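Local coordinates for protein leucine aminopeptidase A1, chloroplastic (Solanum lycopersicum, PDB 5D8N) that removes N-terminal amino acids from peptides as a magnesium-dependent homohexameric aminopeptidase, also acts as a protein-folding chaperone, regulates wound signalling and has a role in insect defence, at residues Gly14-Leu19 with Ala224-Pro229; Leu47-Thr52 with Gln70-Glu75; Gly78-Ala83 with Gly104-Val109; Glu348-Val353 with Gln402-Ile407; Ile397-Cys400 with Lys406-Asp409. The protein carries 1 engineered substitution. All coordinates share one frame; numbering follows the deposited sequence.

Interaction 1: Gly14-Leu19 with Ala224-Pro229; sequences GDTLGL and ANIVTP
The backbone carbonyl oxygen of Asn225 is gripped by two waters, each of which reaches across to the 14-19 loop. This is a loop-to-loop contact, joining the N-terminal arm to the turn that leads into helix 229-242 of the catalytic domain. One water lies 2.8 Å from Asn225 O, to which it donates, and accepts from Leu17 N. The other donates to the same oxygen and meets Thr16 OG1 at 3.0 Å. A direct bond completes the bridge: Asn225 ND2 donates to Leu17 O over 2.9 Å, with an N-H...O angle of 155°. The acceptor sits almost in the amide plane, while the donor stands 34° off the carbonyl plane. Asn225 has CG between its backbone N and carbonyl carbon (chi1 63°), and this puts the amide where ND2 can meet Leu17 O. ND2 also bonds Ile370 O of the second subunit, and Lys258 of that subunit holds Gly14 O, tying the seam to the hexamer. Replacing Asn225 by an alanine would probably leave both Leu17 O and Ile370 O of the second subunit without this donor. Beside the waters, Thr16 CG2 lies 3.7 Å from Asn225 O and 3.8 Å from Ile226 CD1.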
# COMPACT_ATOMS: atom_id res chain seq x y z
N GLY A 14 22.56 -15.01 31.85
CA GLY A 14 23.58 -15.36 30.87
C GLY A 14 23.11 -16.06 29.61
O GLY A 14 23.62 -15.76 28.54
N ASP A 15 22.16 -16.99 29.70
CA ASP A 15 21.63 -17.65 28.49
C ASP A 15 20.32 -17.06 27.94
O ASP A 15 19.80 -17.55 26.95
CB ASP A 15 21.41 -19.14 28.74
CG ASP A 15 22.70 -19.87 29.04
OD1 ASP A 15 23.75 -19.57 28.41
OD2 ASP A 15 22.66 -20.75 29.93
N THR A 16 19.81 -16.00 28.56
CA THR A 16 18.71 -15.26 27.99
C THR A 16 19.17 -14.22 26.97
O THR A 16 20.06 -13.41 27.23
CB THR A 16 17.94 -14.60 29.14
OG1 THR A 16 17.45 -15.64 29.99
CG2 THR A 16 16.77 -13.78 28.65
N LEU A 17 18.54 -14.21 25.80
CA LEU A 17 18.78 -13.16 24.82
C LEU A 17 18.46 -11.77 25.37
O LEU A 17 17.46 -11.58 26.05
CB LEU A 17 17.96 -13.41 23.55
CG LEU A 17 18.14 -12.37 22.43
CD1 LEU A 17 18.01 -13.03 21.06
CD2 LEU A 17 17.14 -11.24 22.55
N GLY A 18 19.41 -10.85 25.25
CA GLY A 18 19.28 -9.53 25.86
C GLY A 18 19.63 -9.42 27.33
O GLY A 18 19.51 -8.36 27.93
N LEU A 19 20.02 -10.55 27.92
CA LEU A 19 20.49 -10.62 29.30
C LEU A 19 19.45 -10.16 30.31
O LEU A 19 19.78 -9.63 31.35
CB LEU A 19 21.79 -9.81 29.46
CG LEU A 19 22.91 -10.28 28.55
CD1 LEU A 19 24.14 -9.40 28.72
CD2 LEU A 19 23.25 -11.74 28.83
N ALA A 224 8.82 -13.33 24.35
CA ALA A 224 9.26 -14.61 23.82
C ALA A 224 10.70 -14.99 24.18
O ALA A 224 11.04 -16.17 24.12
CB ALA A 224 9.07 -14.63 22.32
N ASN A 225 11.55 -14.01 24.50
CA ASN A 225 12.92 -14.30 24.92
C ASN A 225 12.98 -14.78 26.37
O ASN A 225 13.98 -15.30 26.82
CB ASN A 225 13.88 -13.13 24.66
CG ASN A 225 13.54 -11.87 25.42
OD1 ASN A 225 12.39 -11.43 25.47
ND2 ASN A 225 14.55 -11.25 26.00
N ILE A 226 11.86 -14.69 27.07
CA ILE A 226 11.75 -15.17 28.45
C ILE A 226 10.84 -16.41 28.52
O ILE A 226 11.24 -17.44 29.05
CB ILE A 226 11.11 -14.06 29.33
CG1 ILE A 226 12.02 -12.83 29.40
CG2 ILE A 226 10.79 -14.57 30.73
CD1 ILE A 226 13.32 -13.01 30.14
N VAL A 227 9.63 -16.33 27.99
CA VAL A 227 8.78 -17.52 27.88
C VAL A 227 8.96 -18.19 26.52
O VAL A 227 8.31 -17.82 25.54
CB VAL A 227 7.30 -17.22 28.19
CG1 VAL A 227 6.41 -18.44 27.92
CG2 VAL A 227 7.15 -16.86 29.66
N THR A 228 9.98 -19.04 26.47
CA THR A 228 10.24 -19.94 25.37
C THR A 228 9.41 -21.20 25.54
O THR A 228 8.73 -21.35 26.55
CB THR A 228 11.72 -20.36 25.41
OG1 THR A 228 11.99 -20.96 26.67
CG2 THR A 228 12.63 -19.13 25.25
N PRO A 229 9.41 -22.08 24.54
CA PRO A 229 8.70 -23.34 24.70
C PRO A 229 9.21 -24.20 25.86
O PRO A 229 8.41 -24.74 26.62
CB PRO A 229 8.90 -24.03 23.35
CG PRO A 229 9.03 -22.90 22.38
CD PRO A 229 9.81 -21.84 23.14
O HOH W 1 15.25 -17.31 28.80
O HOH W 2 16.18 -16.05 25.24

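Interaction 2: Leu47-Thr52 with Gln70-Glu75; sequences LAIGAT and QQLDSE
Ile49 and Leu72 meet end to end, a simple case of how a helix is seated on a sheet through a few branched side chains. Ile49 lies on strand 46-52, an inner strand of the mixed sheet of the N-terminal domain, and Leu72 on helix 67-75, which lies over one face of that sheet. The backbones stay well apart, the CA atoms of Ile49 and Leu72 being 10.9 Å from each other, so the side chains span the gap between them. Both first torsions are of the same kind. In Ile49, CG1 sits beside the backbone N and opposite the carbonyl carbon (chi1 -63°), and the extended second torsion sends CD1 onward to the helix. Leu72 places CG likewise (chi1 -69°), and its CD1 continues the chain outward to the strand. The two methyls therefore face each other, Ile49 CD1 to Leu72 CD1 at 3.4 Å, tighter than usual van der Waals contact. Leu47, two residues earlier on the same face, takes a different first torsion: with CG opposite its own backbone N (chi1 172°), it brings CD2 to 4.5 Å from Leu72 CD1. One leucine methyl thus serves two strand residues, pressed tightly against Ile49 and only at the margin of contact with Leu47. Ile49 also packs against Leu108 of the neighbouring strand. All three residues are buried, and no hydrogen bond crosses between the segments, so what holds them together is dispersion and the exclusion of water: shape, not directed bonding, sets the fit, and the close methyl pair suggests slight local strain.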
# COMPACT_ATOMS: atom_id res chain seq x y z
N LEU A 47 -12.90 2.56 52.67
CA LEU A 47 -14.17 1.88 52.53
C LEU A 47 -14.72 2.23 51.15
O LEU A 47 -15.01 3.40 50.85
CB LEU A 47 -15.13 2.39 53.61
CG LEU A 47 -16.58 1.91 53.50
CD1 LEU A 47 -16.70 0.40 53.60
CD2 LEU A 47 -17.43 2.57 54.57
N ALA A 48 -14.98 1.20 50.36
CA ALA A 48 -15.60 1.37 49.06
C ALA A 48 -17.02 0.85 49.09
O ALA A 48 -17.26 -0.30 49.50
CB ALA A 48 -14.81 0.60 48.00
N ILE A 49 -17.95 1.67 48.62
CA ILE A 49 -19.36 1.32 48.62
C ILE A 49 -19.95 1.36 47.22
O ILE A 49 -19.86 2.37 46.50
CB ILE A 49 -20.15 2.31 49.47
CG1 ILE A 49 -19.66 2.19 50.92
CG2 ILE A 49 -21.64 2.01 49.39
CD1 ILE A 49 -19.95 3.44 51.72
N GLY A 50 -20.55 0.25 46.82
CA GLY A 50 -21.13 0.11 45.49
C GLY A 50 -22.56 0.58 45.54
O GLY A 50 -23.33 0.04 46.33
N ALA A 51 -22.89 1.61 44.76
CA ALA A 51 -24.22 2.19 44.77
C ALA A 51 -24.77 2.25 43.36
O ALA A 51 -24.15 2.84 42.48
CB ALA A 51 -24.20 3.59 45.39
N THR A 52 -26.02 1.80 43.23
CA THR A 52 -26.76 1.93 41.99
C THR A 52 -27.26 3.36 41.90
O THR A 52 -27.29 4.07 42.91
CB THR A 52 -28.00 0.98 41.96
OG1 THR A 52 -28.92 1.35 42.99
CG2 THR A 52 -27.61 -0.49 42.17
N GLN A 70 -27.12 7.65 54.11
CA GLN A 70 -27.64 8.68 55.01
C GLN A 70 -26.86 8.73 56.33
O GLN A 70 -26.52 9.79 56.84
CB GLN A 70 -29.13 8.46 55.29
CG GLN A 70 -29.79 9.60 56.05
CD GLN A 70 -29.98 9.29 57.51
OE1 GLN A 70 -30.36 8.17 57.86
NE2 GLN A 70 -29.67 10.25 58.38
N GLN A 71 -26.56 7.56 56.89
CA GLN A 71 -25.83 7.51 58.15
C GLN A 71 -24.37 7.95 58.02
O GLN A 71 -23.83 8.64 58.87
CB GLN A 71 -25.88 6.10 58.72
CG GLN A 71 -25.42 6.02 60.16
CD GLN A 71 -25.83 4.73 60.85
OE1 GLN A 71 -26.35 3.80 60.22
NE2 GLN A 71 -25.53 4.64 62.14
N LEU A 72 -23.70 7.47 56.98
CA LEU A 72 -22.32 7.90 56.76
C LEU A 72 -22.23 9.42 56.56
O LEU A 72 -21.40 10.10 57.15
CB LEU A 72 -21.74 7.19 55.55
CG LEU A 72 -21.51 5.69 55.77
CD1 LEU A 72 -21.20 5.01 54.44
CD2 LEU A 72 -20.38 5.47 56.76
N ASP A 73 -23.17 9.95 55.78
CA ASP A 73 -23.20 11.38 55.55
C ASP A 73 -23.45 12.16 56.84
O ASP A 73 -22.75 13.14 57.11
CB ASP A 73 -24.30 11.70 54.55
CG ASP A 73 -24.16 13.09 53.99
OD1 ASP A 73 -22.99 13.48 53.75
OD2 ASP A 73 -25.20 13.71 53.68
N SER A 74 -24.39 11.68 57.65
CA SER A 74 -24.66 12.28 58.96
C SER A 74 -23.39 12.38 59.78
O SER A 74 -23.10 13.39 60.40
CB SER A 74 -25.66 11.45 59.76
OG SER A 74 -26.98 11.84 59.48
N GLU A 75 -22.70 11.25 59.88
CA GLU A 75 -21.48 11.21 60.67
C GLU A 75 -20.43 12.18 60.11
O GLU A 75 -19.61 12.68 60.87
CB GLU A 75 -20.99 9.77 60.72
CG GLU A 75 -19.69 9.51 61.45
CD GLU A 75 -19.57 8.04 61.80
OE1 GLU A 75 -20.59 7.46 62.25
OE2 GLU A 75 -18.52 7.43 61.51

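Interaction 3: Gly78-Ala83 with Gly104-Val109; sequences GLLSAA and GRITLV
Helix 79-86 lies over the mixed sheet of the N-terminal domain, and its contact with strand 104-112 illustrates helix-on-sheet packing carried by one inward-facing leucine. Leu80 supplies the helix side. Its CG stands opposite the backbone N (chi1 -177°), which carries the isobutyl group off the helix and over the strand. The CD1 methyl makes the closest contacts: it comes 4.0 Å from Leu108 CD1 and 4.2 Å from Leu108 CG, the two side chains meeting at a slant. The same methyl lies 4.5 Å from Ile106 CG2, at the margin of contact. Ile106 and Leu108 alternate with residues whose side chains leave the other face of the strand, so a single leucine bridges two successive inward positions. Leu80 also packs on Leu99 of strand 96-101, outermost in the sheet within this chain. Beyond these residues, Arg105 forms salt bridges with Glu86 and Glu87 of the third subunit, so the same strand that receives the helix also takes part in assembly. On the far face of the sheet, Thr107 and Val109 pack against helix 119-134. Helices thus cover both faces of a largely parallel sheet, the layered alpha/beta/alpha arrangement consistent with the macro-like N-terminal domain of M17 aminopeptidases.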
# COMPACT_ATOMS: atom_id res chain seq x y z
N GLY A 78 -22.72 15.93 56.40
CA GLY A 78 -23.18 16.32 55.07
C GLY A 78 -22.08 16.50 54.04
O GLY A 78 -22.33 16.79 52.87
N LEU A 79 -20.85 16.19 54.42
CA LEU A 79 -19.72 16.29 53.51
C LEU A 79 -19.78 15.32 52.33
O LEU A 79 -19.47 15.68 51.21
CB LEU A 79 -18.41 16.11 54.27
CG LEU A 79 -17.15 16.64 53.59
CD1 LEU A 79 -17.18 18.15 53.43
CD2 LEU A 79 -15.92 16.23 54.39
N LEU A 80 -20.36 14.14 52.53
CA LEU A 80 -20.43 13.15 51.47
C LEU A 80 -21.50 13.46 50.43
O LEU A 80 -21.31 13.27 49.23
CB LEU A 80 -20.68 11.77 52.11
CG LEU A 80 -20.72 10.55 51.19
CD1 LEU A 80 -19.37 10.37 50.53
CD2 LEU A 80 -21.11 9.30 51.97
N SER A 81 -22.66 13.95 50.89
CA SER A 81 -23.72 14.37 49.97
C SER A 81 -23.34 15.64 49.20
O SER A 81 -23.65 15.80 48.02
CB SER A 81 -25.06 14.56 50.70
OG SER A 81 -24.97 15.48 51.79
N ALA A 82 -22.64 16.54 49.87
CA ALA A 82 -22.22 17.78 49.24
C ALA A 82 -21.16 17.51 48.15
O ALA A 82 -21.28 17.94 47.02
CB ALA A 82 -21.69 18.73 50.30
N ALA A 83 -20.19 16.67 48.48
CA ALA A 83 -19.17 16.33 47.52
C ALA A 83 -19.82 15.62 46.34
O ALA A 83 -19.48 15.87 45.18
CB ALA A 83 -18.12 15.44 48.18
N GLY A 104 -10.38 8.41 58.12
CA GLY A 104 -10.57 7.45 57.04
C GLY A 104 -10.82 8.00 55.66
O GLY A 104 -10.62 9.19 55.38
N ARG A 105 -11.23 7.09 54.77
CA ARG A 105 -11.46 7.44 53.38
C ARG A 105 -12.64 6.62 52.87
O ARG A 105 -12.68 5.41 53.06
CB ARG A 105 -10.19 7.16 52.59
CG ARG A 105 -10.20 7.68 51.17
CD ARG A 105 -8.95 7.24 50.43
NE ARG A 105 -7.79 8.07 50.75
CZ ARG A 105 -7.42 9.14 50.06
NH1 ARG A 105 -8.15 9.59 49.05
NH2 ARG A 105 -6.26 9.72 50.32
N ILE A 106 -13.55 7.28 52.15
CA ILE A 106 -14.64 6.59 51.51
C ILE A 106 -14.60 6.80 50.01
O ILE A 106 -14.33 7.90 49.53
CB ILE A 106 -15.99 7.07 52.06
CG1 ILE A 106 -16.16 6.49 53.46
CG2 ILE A 106 -17.14 6.54 51.20
CD1 ILE A 106 -17.39 6.96 54.22
N THR A 107 -14.85 5.74 49.24
CA THR A 107 -15.16 5.91 47.83
C THR A 107 -16.51 5.29 47.48
O THR A 107 -16.78 4.13 47.83
CB THR A 107 -14.06 5.35 46.89
OG1 THR A 107 -14.37 5.66 45.52
CG2 THR A 107 -13.88 3.85 47.07
N LEU A 108 -17.37 6.08 46.85
CA LEU A 108 -18.61 5.58 46.29
C LEU A 108 -18.38 5.21 44.84
O LEU A 108 -17.76 5.96 44.10
CB LEU A 108 -19.70 6.65 46.34
CG LEU A 108 -19.93 7.30 47.72
CD1 LEU A 108 -21.11 8.25 47.57
CD2 LEU A 108 -20.22 6.25 48.78
N VAL A 109 -18.85 4.04 44.44
CA VAL A 109 -18.64 3.52 43.09
C VAL A 109 -19.98 3.26 42.45
O VAL A 109 -20.81 2.53 43.00
CB VAL A 109 -17.87 2.19 43.14
CG1 VAL A 109 -17.69 1.64 41.74
CG2 VAL A 109 -16.51 2.41 43.80

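Interaction 4: Glu348-Val353 with Gln402-Ile407; sequences EVHFIV and QGVEKI
This is a CH-pi and van der Waals contact in the catalytic domain, where the loop leaving helix 388-401 closes over strand 347-358 of the eight-stranded sheet. After an excursion through the short strands 370-372 and 378-380, helix 388-401 carries the chain to 406-411, parallel to 347-358 and one strand beyond 293-305, a beta-alpha-beta crossover with an insertion. The chain leaves the helix at Gly403, whose phi is positive, and Gln402 and Val404 flank this turn. His350 receives them both. Gln402 CB lies over one face of the imidazole, 4.3 Å from the ring centroid and only 12° off the ring normal. Its CG, next along the chain, comes 4.2 Å from His350 ND1. The ring's rotation is fixed by polar bonds at both nitrogens: ND1 pairs with His281, on the neighbouring strand 278-284, and NE2 with Glu348, two residues back on the same strand. A leucine in place of His350 would probably deprive the Glu348 carboxylate and His281 of this shared partner and remove the flat face that Gln402 CB lies over. Glu348 OE2 receives NE2 through its anti lone pair at 2.7 Å, with an N-H...O angle of 143° and the oxygen tilted from the ring plane. Val404 CG1, coming in at a slant to the ring, lies 3.7 Å from His350 CD2.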
# COMPACT_ATOMS: atom_id res chain seq x y z
N GLU A 348 -12.14 -35.84 34.46
CA GLU A 348 -10.75 -36.02 34.09
C GLU A 348 -10.47 -35.00 33.00
O GLU A 348 -11.18 -34.97 32.01
CB GLU A 348 -10.51 -37.45 33.60
CG GLU A 348 -9.12 -37.73 33.05
CD GLU A 348 -8.98 -39.15 32.49
OE1 GLU A 348 -9.35 -40.12 33.17
OE2 GLU A 348 -8.43 -39.32 31.38
N VAL A 349 -9.48 -34.13 33.21
CA VAL A 349 -9.24 -33.03 32.29
C VAL A 349 -7.82 -33.09 31.75
O VAL A 349 -6.84 -33.05 32.51
CB VAL A 349 -9.43 -31.65 32.94
CG1 VAL A 349 -9.31 -30.54 31.90
CG2 VAL A 349 -10.81 -31.54 33.57
N HIS A 350 -7.73 -33.14 30.43
CA HIS A 350 -6.43 -33.10 29.76
C HIS A 350 -6.14 -31.69 29.24
O HIS A 350 -7.01 -31.05 28.65
CB HIS A 350 -6.45 -34.08 28.60
CG HIS A 350 -6.64 -35.49 29.04
ND1 HIS A 350 -5.60 -36.38 29.15
CD2 HIS A 350 -7.75 -36.18 29.38
CE1 HIS A 350 -6.04 -37.53 29.63
NE2 HIS A 350 -7.36 -37.45 29.71
N PHE A 351 -4.99 -31.17 29.64
CA PHE A 351 -4.55 -29.85 29.21
C PHE A 351 -3.41 -30.00 28.21
O PHE A 351 -2.37 -30.58 28.54
CB PHE A 351 -4.08 -29.00 30.39
CG PHE A 351 -5.02 -28.95 31.55
CD1 PHE A 351 -5.10 -30.02 32.44
CD2 PHE A 351 -5.86 -27.87 31.73
CE1 PHE A 351 -5.95 -29.94 33.53
CE2 PHE A 351 -6.78 -27.83 32.76
CZ PHE A 351 -6.83 -28.86 33.67
N ILE A 352 -3.61 -29.54 26.98
CA ILE A 352 -2.70 -29.85 25.87
C ILE A 352 -2.25 -28.60 25.12
O ILE A 352 -3.08 -27.79 24.74
CB ILE A 352 -3.39 -30.83 24.93
CG1 ILE A 352 -3.57 -32.18 25.62
CG2 ILE A 352 -2.59 -31.01 23.65
CD1 ILE A 352 -4.64 -33.04 25.00
N VAL A 353 -0.94 -28.40 25.06
CA VAL A 353 -0.34 -27.28 24.35
C VAL A 353 0.85 -27.74 23.52
O VAL A 353 1.85 -28.24 24.06
CB VAL A 353 0.17 -26.20 25.32
CG1 VAL A 353 0.86 -25.09 24.54
CG2 VAL A 353 -0.99 -25.60 26.11
N GLN A 402 -6.60 -39.28 23.25
CA GLN A 402 -6.68 -39.57 24.68
C GLN A 402 -8.07 -40.14 25.06
O GLN A 402 -8.34 -40.41 26.23
CB GLN A 402 -6.39 -38.30 25.48
CG GLN A 402 -5.05 -37.66 25.20
CD GLN A 402 -3.93 -38.67 25.00
OE1 GLN A 402 -3.41 -38.88 23.87
NE2 GLN A 402 -3.51 -39.26 26.11
N GLY A 403 -8.98 -40.23 24.10
CA GLY A 403 -10.28 -40.79 24.39
C GLY A 403 -11.20 -39.85 25.15
O GLY A 403 -12.15 -40.30 25.79
N VAL A 404 -11.03 -38.54 24.96
CA VAL A 404 -11.96 -37.61 25.58
C VAL A 404 -13.34 -37.60 24.92
O VAL A 404 -13.49 -37.90 23.75
CB VAL A 404 -11.35 -36.20 25.70
CG1 VAL A 404 -10.09 -36.27 26.55
CG2 VAL A 404 -11.06 -35.62 24.33
N GLU A 405 -14.32 -37.10 25.65
CA GLU A 405 -15.68 -36.91 25.16
C GLU A 405 -15.91 -35.49 24.59
O GLU A 405 -16.69 -35.29 23.67
CB GLU A 405 -16.60 -37.19 26.36
CG GLU A 405 -18.08 -36.93 26.18
CD GLU A 405 -18.90 -37.23 27.43
OE1 GLU A 405 -18.35 -37.83 28.38
OE2 GLU A 405 -20.11 -36.93 27.42
N LYS A 406 -15.25 -34.48 25.15
CA LYS A 406 -15.46 -33.09 24.75
C LYS A 406 -14.10 -32.38 24.74
O LYS A 406 -13.30 -32.54 25.66
CB LYS A 406 -16.42 -32.39 25.72
CG LYS A 406 -17.78 -33.06 25.89
CD LYS A 406 -18.64 -32.32 26.91
CE LYS A 406 -19.94 -33.08 27.21
NZ LYS A 406 -20.72 -32.32 28.22
N ILE A 407 -13.91 -31.52 23.74
CA ILE A 407 -12.74 -30.66 23.61
C ILE A 407 -13.18 -29.20 23.48
O ILE A 407 -14.00 -28.87 22.61
CB ILE A 407 -11.92 -31.02 22.36
CG1 ILE A 407 -11.50 -32.49 22.40
CG2 ILE A 407 -10.69 -30.15 22.26
CD1 ILE A 407 -10.88 -32.97 21.11

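Interaction 5: Ile397-Cys400 with Lys406-Asp409; sequences IYAC and KIID
Ile407 meets the last turn of helix 388-401 chiefly through its CD1 methyl, in the helix-to-strand half of a beta-alpha-beta crossover: the chain leaves the helix, turns within a few residues and returns as strand 406-411 beneath it. Polar interactions leave the helix aside, since no hydrogen bond crosses between the two segments. Backbone bonds of Ile407 to Gln496 and Leu498, and of Ile408 to Ala296 and Val298, knit the strand between parallel neighbours in the sheet. Asp409 is held through its carboxylate by His499 and Trp497, and Lys406 forms a salt bridge with Glu438.

The apolar contacts are what join strand to helix. Ile407 is extended, with CG1 beside the backbone N (chi1 -57°) and CD1 continuing straight on (chi2 171°), so the side chain reaches up to the helix. There CD1 finds Ala399 CB at 3.9 Å. The small alanine lets the helix come near, the CA atoms of Ala399 and Ile407 being 7.6 Å apart, and Ala399 also packs on Ala296 and Val298 of the adjoining strand 293-305. Cys400 adds the sulfur side of the methyl's seat: Cys400 SG lies 3.7 Å from Ile407 CD1.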
# COMPACT_ATOMS: atom_id res chain seq x y z
N ILE A 397 -5.66 -33.79 17.24
CA ILE A 397 -5.60 -35.22 16.98
C ILE A 397 -5.13 -35.91 18.25
O ILE A 397 -5.73 -36.89 18.66
CB ILE A 397 -4.63 -35.52 15.82
CG1 ILE A 397 -5.23 -35.04 14.50
CG2 ILE A 397 -4.34 -37.01 15.72
CD1 ILE A 397 -4.21 -34.79 13.40
N TYR A 398 -4.12 -35.35 18.92
CA TYR A 398 -3.63 -35.93 20.16
C TYR A 398 -4.71 -35.95 21.23
O TYR A 398 -4.91 -36.94 21.92
CB TYR A 398 -2.45 -35.10 20.67
CG TYR A 398 -1.77 -35.67 21.89
CD1 TYR A 398 -2.18 -35.33 23.15
CD2 TYR A 398 -0.74 -36.59 21.77
CE1 TYR A 398 -1.57 -35.87 24.27
CE2 TYR A 398 -0.08 -37.09 22.88
CZ TYR A 398 -0.53 -36.75 24.13
OH TYR A 398 0.16 -37.20 25.24
N ALA A 399 -5.44 -34.84 21.34
CA ALA A 399 -6.54 -34.80 22.31
C ALA A 399 -7.55 -35.91 22.02
O ALA A 399 -8.05 -36.57 22.95
CB ALA A 399 -7.22 -33.43 22.30
N CYS A 400 -7.96 -36.04 20.76
CA CYS A 400 -8.92 -37.08 20.42
C CYS A 400 -8.37 -38.47 20.77
O CYS A 400 -9.11 -39.33 21.19
CB CYS A 400 -9.33 -37.01 18.96
SG CYS A 400 -10.28 -35.53 18.54
N LYS A 406 -15.25 -34.48 25.15
CA LYS A 406 -15.46 -33.09 24.75
C LYS A 406 -14.10 -32.38 24.74
O LYS A 406 -13.30 -32.54 25.66
CB LYS A 406 -16.42 -32.39 25.72
CG LYS A 406 -17.78 -33.06 25.89
CD LYS A 406 -18.64 -32.32 26.91
CE LYS A 406 -19.94 -33.08 27.21
NZ LYS A 406 -20.72 -32.32 28.22
N ILE A 407 -13.91 -31.52 23.74
CA ILE A 407 -12.74 -30.66 23.61
C ILE A 407 -13.18 -29.20 23.48
O ILE A 407 -14.00 -28.87 22.61
CB ILE A 407 -11.92 -31.02 22.36
CG1 ILE A 407 -11.50 -32.49 22.40
CG2 ILE A 407 -10.69 -30.15 22.26
CD1 ILE A 407 -10.88 -32.97 21.11
N ILE A 408 -12.48 -28.33 24.18
CA ILE A 408 -12.45 -26.91 23.82
C ILE A 408 -11.03 -26.50 23.49
O ILE A 408 -10.12 -26.73 24.30
CB ILE A 408 -12.97 -26.02 24.96
CG1 ILE A 408 -14.43 -26.36 25.29
CG2 ILE A 408 -12.85 -24.53 24.57
CD1 ILE A 408 -15.01 -25.54 26.42
N ASP A 409 -10.84 -25.84 22.35
CA ASP A 409 -9.55 -25.21 22.06
C ASP A 409 -9.70 -23.70 22.11
O ASP A 409 -10.75 -23.16 21.81
CB ASP A 409 -8.94 -25.65 20.74
CG ASP A 409 -9.54 -24.93 19.54
OD1 ASP A 409 -9.18 -23.73 19.32
OD2 ASP A 409 -10.30 -25.60 18.79

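How the interactions relate
Interactions 2 and 3 are adjacent in the N-terminal domain, centres about 7 Å apart: their successive helices are joined by a probable hydrogen bond, Asp73 OD2 to Ser81 OG, at 2.6 Å. Interactions 4 and 5 share Lys406 and Ile407 in the catalytic domain, centres about 5 Å apart. The two pairs lie on opposite sides of the chain's centre, about 49 to 53 Å between centres. Interaction 1 stands apart: the Asn225 side chain is about 11 Å from that of Asp325 at the metal site, and that of Ile226 about 8 Å from a magnesium ion, probably the one held at Val220 and Ala222. The Ile407 side chain is about 12 Å from that of Lys300, which binds magnesium.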